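Glycoprotein (Chandipura virus, PDB 5MDM) probably attaches the virus to host receptors and, in the acidic endosome, changes shape to drive fusion of the viral and endosomal membranes. Local coordinates at residues A61-T67 / T79-I85. Numbering follows the deposited sequence.
Sequences AAKWVTT and THSIHNI
The indole of W64 takes the tip of I82 on one of its faces: CD1 of I82 stands 3.6 Å from the centroid of the five-membered ring, 18° off its normal, a CH-pi contact. With CG1 of I82 anti to its own carbonyl carbon (chi1 -62°) and the chain then extended, the methyl reaches over the ring, while the other branch, CG2, lies 3.7 Å from CB of A62, a side chain small enough to leave it room. The carbonyl carbon of A62 lies at the edge of the indole, in its plane. On the same face of the sheet the H80 side chain lies alongside that of T66, with CA of T66 in plane at the edge of the imidazole and the carbonyl O of V65 also at the edge, near that plane; the T66 hydroxyl is hydrogen-bonded to the carbonyl of P110, and F109 stacks on H80.

The strands are the arms of an antiparallel beta hairpin in the fusion domain of this class III fusion glycoprotein. Strand 120-131 flanks 61-67 across from 79-85, and W64 also lies close to M128, a site of vimentin interaction. Pairs K63–H83, V65–S81 and T67–T79 are hydrogen-bonded, H83 N to K63 O at 2.9 Å.

The opposite face carries beta-branched V65 and T67, well suited to extended backbone, with S81 OG 3.4 Å from V65 CB. Here the long aliphatic chain of K63 crosses I85 at about a right angle, K63 CE 3.8 Å from I85 CG2.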
# COMPACT_ATOMS: atom_id res chain seq x y z
N ALA A 61 -34.82 11.83 21.81
CA ALA A 61 -35.69 11.99 22.96
C ALA A 61 -37.15 11.92 22.55
O ALA A 61 -37.57 12.58 21.60
CB ALA A 61 -35.41 13.31 23.66
N ALA A 62 -37.93 11.12 23.28
CA ALA A 62 -39.36 11.01 23.01
C ALA A 62 -40.11 10.59 24.26
O ALA A 62 -39.75 9.63 24.92
CB ALA A 62 -39.62 10.02 21.88
N LYS A 63 -41.17 11.33 24.58
CA LYS A 63 -42.04 10.97 25.69
C LYS A 63 -43.00 9.85 25.27
O LYS A 63 -43.71 9.97 24.29
CB LYS A 63 -42.82 12.19 26.19
CG LYS A 63 -41.96 13.16 27.00
CD LYS A 63 -42.74 14.37 27.49
CE LYS A 63 -43.13 15.28 26.34
NZ LYS A 63 -43.77 16.54 26.84
N TRP A 64 -42.98 8.75 26.01
CA TRP A 64 -43.93 7.67 25.80
C TRP A 64 -45.11 7.89 26.74
O TRP A 64 -44.96 7.84 27.97
CB TRP A 64 -43.29 6.31 26.04
CG TRP A 64 -42.22 5.94 25.04
CD1 TRP A 64 -41.34 6.79 24.44
CD2 TRP A 64 -41.94 4.63 24.53
NE1 TRP A 64 -40.52 6.09 23.59
CE2 TRP A 64 -40.87 4.76 23.62
CE3 TRP A 64 -42.49 3.37 24.74
CZ2 TRP A 64 -40.34 3.67 22.94
CZ3 TRP A 64 -41.96 2.29 24.06
CH2 TRP A 64 -40.89 2.45 23.17
N VAL A 65 -46.28 8.15 26.17
CA VAL A 65 -47.45 8.56 26.93
C VAL A 65 -48.55 7.50 26.97
O VAL A 65 -49.09 7.10 25.94
CB VAL A 65 -48.04 9.87 26.38
CG1 VAL A 65 -49.30 10.24 27.13
CG2 VAL A 65 -47.01 10.99 26.46
N THR A 66 -48.87 7.05 28.18
CA THR A 66 -50.02 6.19 28.42
C THR A 66 -51.18 7.04 28.91
O THR A 66 -51.10 7.65 29.98
CB THR A 66 -49.71 5.12 29.49
OG1 THR A 66 -48.68 4.25 29.01
CG2 THR A 66 -50.95 4.30 29.78
N THR A 67 -52.24 7.10 28.12
CA THR A 67 -53.38 7.95 28.42
C THR A 67 -54.60 7.14 28.84
O THR A 67 -55.01 6.22 28.14
CB THR A 67 -53.75 8.85 27.23
OG1 THR A 67 -52.60 9.58 26.79
CG2 THR A 67 -54.85 9.83 27.62
N THR A 79 -55.07 4.61 25.71
CA THR A 79 -54.33 4.78 24.47
C THR A 79 -52.84 4.93 24.75
O THR A 79 -52.44 5.31 25.84
CB THR A 79 -54.83 6.00 23.67
OG1 THR A 79 -54.76 7.18 24.48
CG2 THR A 79 -56.26 5.79 23.21
N HIS A 80 -52.03 4.61 23.75
CA HIS A 80 -50.59 4.73 23.87
C HIS A 80 -50.01 5.56 22.73
O HIS A 80 -50.21 5.23 21.56
CB HIS A 80 -49.95 3.34 23.89
CG HIS A 80 -50.14 2.60 25.18
ND1 HIS A 80 -50.21 1.22 25.24
CD2 HIS A 80 -50.28 3.04 26.45
CE1 HIS A 80 -50.38 0.85 26.50
NE2 HIS A 80 -50.43 1.93 27.25
N SER A 81 -49.31 6.63 23.07
CA SER A 81 -48.71 7.50 22.05
C SER A 81 -47.23 7.73 22.33
O SER A 81 -46.74 7.43 23.42
CB SER A 81 -49.45 8.83 21.99
OG SER A 81 -49.29 9.56 23.19
N ILE A 82 -46.52 8.26 21.34
CA ILE A 82 -45.13 8.66 21.52
C ILE A 82 -44.89 10.03 20.90
O ILE A 82 -45.17 10.24 19.72
CB ILE A 82 -44.15 7.64 20.89
CG1 ILE A 82 -44.28 6.27 21.57
CG2 ILE A 82 -42.72 8.15 21.01
CD1 ILE A 82 -43.21 5.28 21.15
N HIS A 83 -44.37 10.95 21.69
CA HIS A 83 -44.14 12.32 21.24
C HIS A 83 -42.65 12.64 21.19
O HIS A 83 -42.00 12.79 22.22
CB HIS A 83 -44.84 13.31 22.17
CG HIS A 83 -46.31 13.06 22.32
ND1 HIS A 83 -47.05 12.38 21.38
CD2 HIS A 83 -47.17 13.39 23.32
CE1 HIS A 83 -48.31 12.31 21.78
NE2 HIS A 83 -48.41 12.91 22.96
N ASN A 84 -42.11 12.76 19.98
CA ASN A 84 -40.72 13.15 19.80
C ASN A 84 -40.49 14.56 20.31
O ASN A 84 -41.21 15.49 19.94
CB ASN A 84 -40.32 13.06 18.33
CG ASN A 84 -40.22 11.63 17.84
OD1 ASN A 84 -40.00 10.70 18.62
ND2 ASN A 84 -40.37 11.44 16.53
N ILE A 85 -39.49 14.72 21.18
CA ILE A 85 -39.11 16.05 21.66
C ILE A 85 -37.60 16.24 21.57
O ILE A 85 -36.85 15.26 21.49
CB ILE A 85 -39.56 16.29 23.12
CG1 ILE A 85 -38.84 15.33 24.07
CG2 ILE A 85 -41.07 16.16 23.25
CD1 ILE A 85 -39.11 15.61 25.53